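Acidocalcisomal pyrophosphatase (Trypanosoma brucei brucei, PDB 5C5V) probably hydrolyses inorganic pyrophosphate to phosphate in a magnesium-dependent reaction. Local coordinates at residues P202-S207 against D324-M329. Numbering follows the deposited sequence.
Sequences PQTWES and DESHNM
A chi1 of -164° swings the imidazole of His327 off its helix toward the backbone of Gln203, whose own side chain, with CG beside the backbone N (chi1 -53°) and extended from there on, runs alongside the ring. His327 thereby presents ND1 to the Gln203 carbonyl. The resulting hydrogen bond, 2.7 Å from ND1 to Gln203 O, is nearly straight (170° at the hydrogen) and lies close to both the ring plane and the carbonyl plane, which fixes the rotation of the imidazole; ND1 carries a proton here. The same oxygen also receives a CA-H...O contact from His327. Gln203 CB comes within 3.5 Å of His327 CE1, and the amide of Gln203 turns to Leu134 and His130. Two residues further along, the peptide N-H of Trp205 reaches Ser326 O at 3.2 Å, a bent bond that meets the carbonyl from above its plane. Here the loop between strands 197-200 and 224-227 of the pyrophosphatase domain is laid across helix 316-336, and Thr204 CA adds a CA-H...O contact to the same Ser326 carbonyl. Thr204 CB and CG2 both pack on Ser326 OG, which bonds back to Ile323 O within the helix. At the far end, Met329 runs its extended chain toward the loop, bringing SD to 3.7 Å from Ser207 CB and 3.5 Å from Trp205 O. The edge of the Trp205 indole meets Met329 O, with CE3 3.7 Å away, while NE1 bonds Asn220 OD1, next in sequence to the magnesium ligands Asp219 and Asp221.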
# COMPACT_ATOMS: atom_id res chain seq x y z
N PRO A 202 -25.37 0.72 -11.60
CA PRO A 202 -26.24 0.72 -12.79
C PRO A 202 -26.97 -0.62 -12.95
O PRO A 202 -26.51 -1.61 -12.37
CB PRO A 202 -25.26 0.97 -13.94
CG PRO A 202 -23.96 0.43 -13.44
CD PRO A 202 -23.95 0.75 -11.96
N GLN A 203 -28.08 -0.63 -13.69
CA GLN A 203 -28.80 -1.86 -14.02
C GLN A 203 -29.28 -2.60 -12.77
O GLN A 203 -29.32 -3.83 -12.73
CB GLN A 203 -27.93 -2.78 -14.89
CG GLN A 203 -27.37 -2.08 -16.13
CD GLN A 203 -26.60 -3.00 -17.08
OE1 GLN A 203 -25.98 -3.99 -16.66
NE2 GLN A 203 -26.66 -2.68 -18.37
N THR A 204 -29.63 -1.82 -11.75
CA THR A 204 -30.32 -2.34 -10.57
C THR A 204 -31.51 -1.46 -10.26
O THR A 204 -31.56 -0.29 -10.66
CB THR A 204 -29.42 -2.40 -9.32
OG1 THR A 204 -29.02 -1.06 -8.98
CG2 THR A 204 -28.18 -3.25 -9.57
N TRP A 205 -32.44 -2.00 -9.49
CA TRP A 205 -33.61 -1.24 -9.09
C TRP A 205 -34.21 -1.82 -7.80
O TRP A 205 -34.49 -3.03 -7.72
CB TRP A 205 -34.64 -1.23 -10.23
CG TRP A 205 -35.93 -0.52 -9.94
CD1 TRP A 205 -36.09 0.77 -9.51
CD2 TRP A 205 -37.25 -1.07 -10.07
NE1 TRP A 205 -37.43 1.05 -9.36
CE2 TRP A 205 -38.16 -0.06 -9.69
CE3 TRP A 205 -37.75 -2.32 -10.44
CZ2 TRP A 205 -39.55 -0.26 -9.70
CZ3 TRP A 205 -39.13 -2.52 -10.45
CH2 TRP A 205 -40.00 -1.50 -10.08
N GLU A 206 -34.41 -0.97 -6.80
CA GLU A 206 -35.09 -1.39 -5.58
C GLU A 206 -36.59 -1.41 -5.85
O GLU A 206 -37.30 -0.42 -5.60
CB GLU A 206 -34.75 -0.45 -4.41
CG GLU A 206 -33.27 -0.38 -4.09
CD GLU A 206 -32.79 -1.52 -3.19
OE1 GLU A 206 -33.41 -2.60 -3.20
OE2 GLU A 206 -31.79 -1.32 -2.46
N SER A 207 -37.06 -2.54 -6.36
CA SER A 207 -38.42 -2.69 -6.86
C SER A 207 -39.51 -2.31 -5.86
O SER A 207 -39.50 -2.73 -4.71
CB SER A 207 -38.64 -4.13 -7.30
OG SER A 207 -39.98 -4.31 -7.71
N ASP A 324 -27.50 -9.11 -7.37
CA ASP A 324 -27.98 -9.99 -8.44
C ASP A 324 -29.50 -9.91 -8.59
O ASP A 324 -30.04 -9.78 -9.70
CB ASP A 324 -27.57 -11.43 -8.15
CG ASP A 324 -28.13 -12.43 -9.16
OD1 ASP A 324 -27.88 -12.26 -10.37
OD2 ASP A 324 -28.85 -13.37 -8.75
N GLU A 325 -30.19 -9.98 -7.45
CA GLU A 325 -31.65 -9.92 -7.44
C GLU A 325 -32.17 -8.56 -7.90
O GLU A 325 -33.17 -8.49 -8.60
CB GLU A 325 -32.17 -10.27 -6.06
CG GLU A 325 -31.90 -11.71 -5.67
CD GLU A 325 -32.33 -12.04 -4.25
OE1 GLU A 325 -32.87 -11.15 -3.54
OE2 GLU A 325 -32.08 -13.19 -3.83
N SER A 326 -31.48 -7.47 -7.55
CA SER A 326 -31.94 -6.17 -8.05
C SER A 326 -31.63 -6.00 -9.54
O SER A 326 -32.20 -5.13 -10.19
CB SER A 326 -31.30 -5.02 -7.26
OG SER A 326 -29.94 -4.88 -7.61
N HIS A 327 -30.70 -6.79 -10.06
CA HIS A 327 -30.40 -6.82 -11.48
C HIS A 327 -31.57 -7.47 -12.22
O HIS A 327 -32.00 -7.00 -13.26
CB HIS A 327 -29.10 -7.59 -11.73
CG HIS A 327 -28.50 -7.37 -13.08
ND1 HIS A 327 -28.34 -6.12 -13.64
CD2 HIS A 327 -27.95 -8.24 -13.96
CE1 HIS A 327 -27.75 -6.23 -14.81
NE2 HIS A 327 -27.50 -7.50 -15.03
N ASN A 328 -32.08 -8.55 -11.64
CA ASN A 328 -33.27 -9.21 -12.16
C ASN A 328 -34.47 -8.28 -12.18
O ASN A 328 -35.20 -8.22 -13.17
CB ASN A 328 -33.60 -10.44 -11.32
CG ASN A 328 -32.58 -11.52 -11.47
OD1 ASN A 328 -31.90 -11.59 -12.49
ND2 ASN A 328 -32.45 -12.38 -10.48
N MET A 329 -34.65 -7.55 -11.08
CA MET A 329 -35.74 -6.59 -10.96
C MET A 329 -35.59 -5.50 -12.02
O MET A 329 -36.58 -5.06 -12.62
CB MET A 329 -35.77 -5.95 -9.57
CG MET A 329 -36.02 -6.91 -8.41
SD MET A 329 -35.55 -6.19 -6.79
CE MET A 329 -35.74 -7.62 -5.74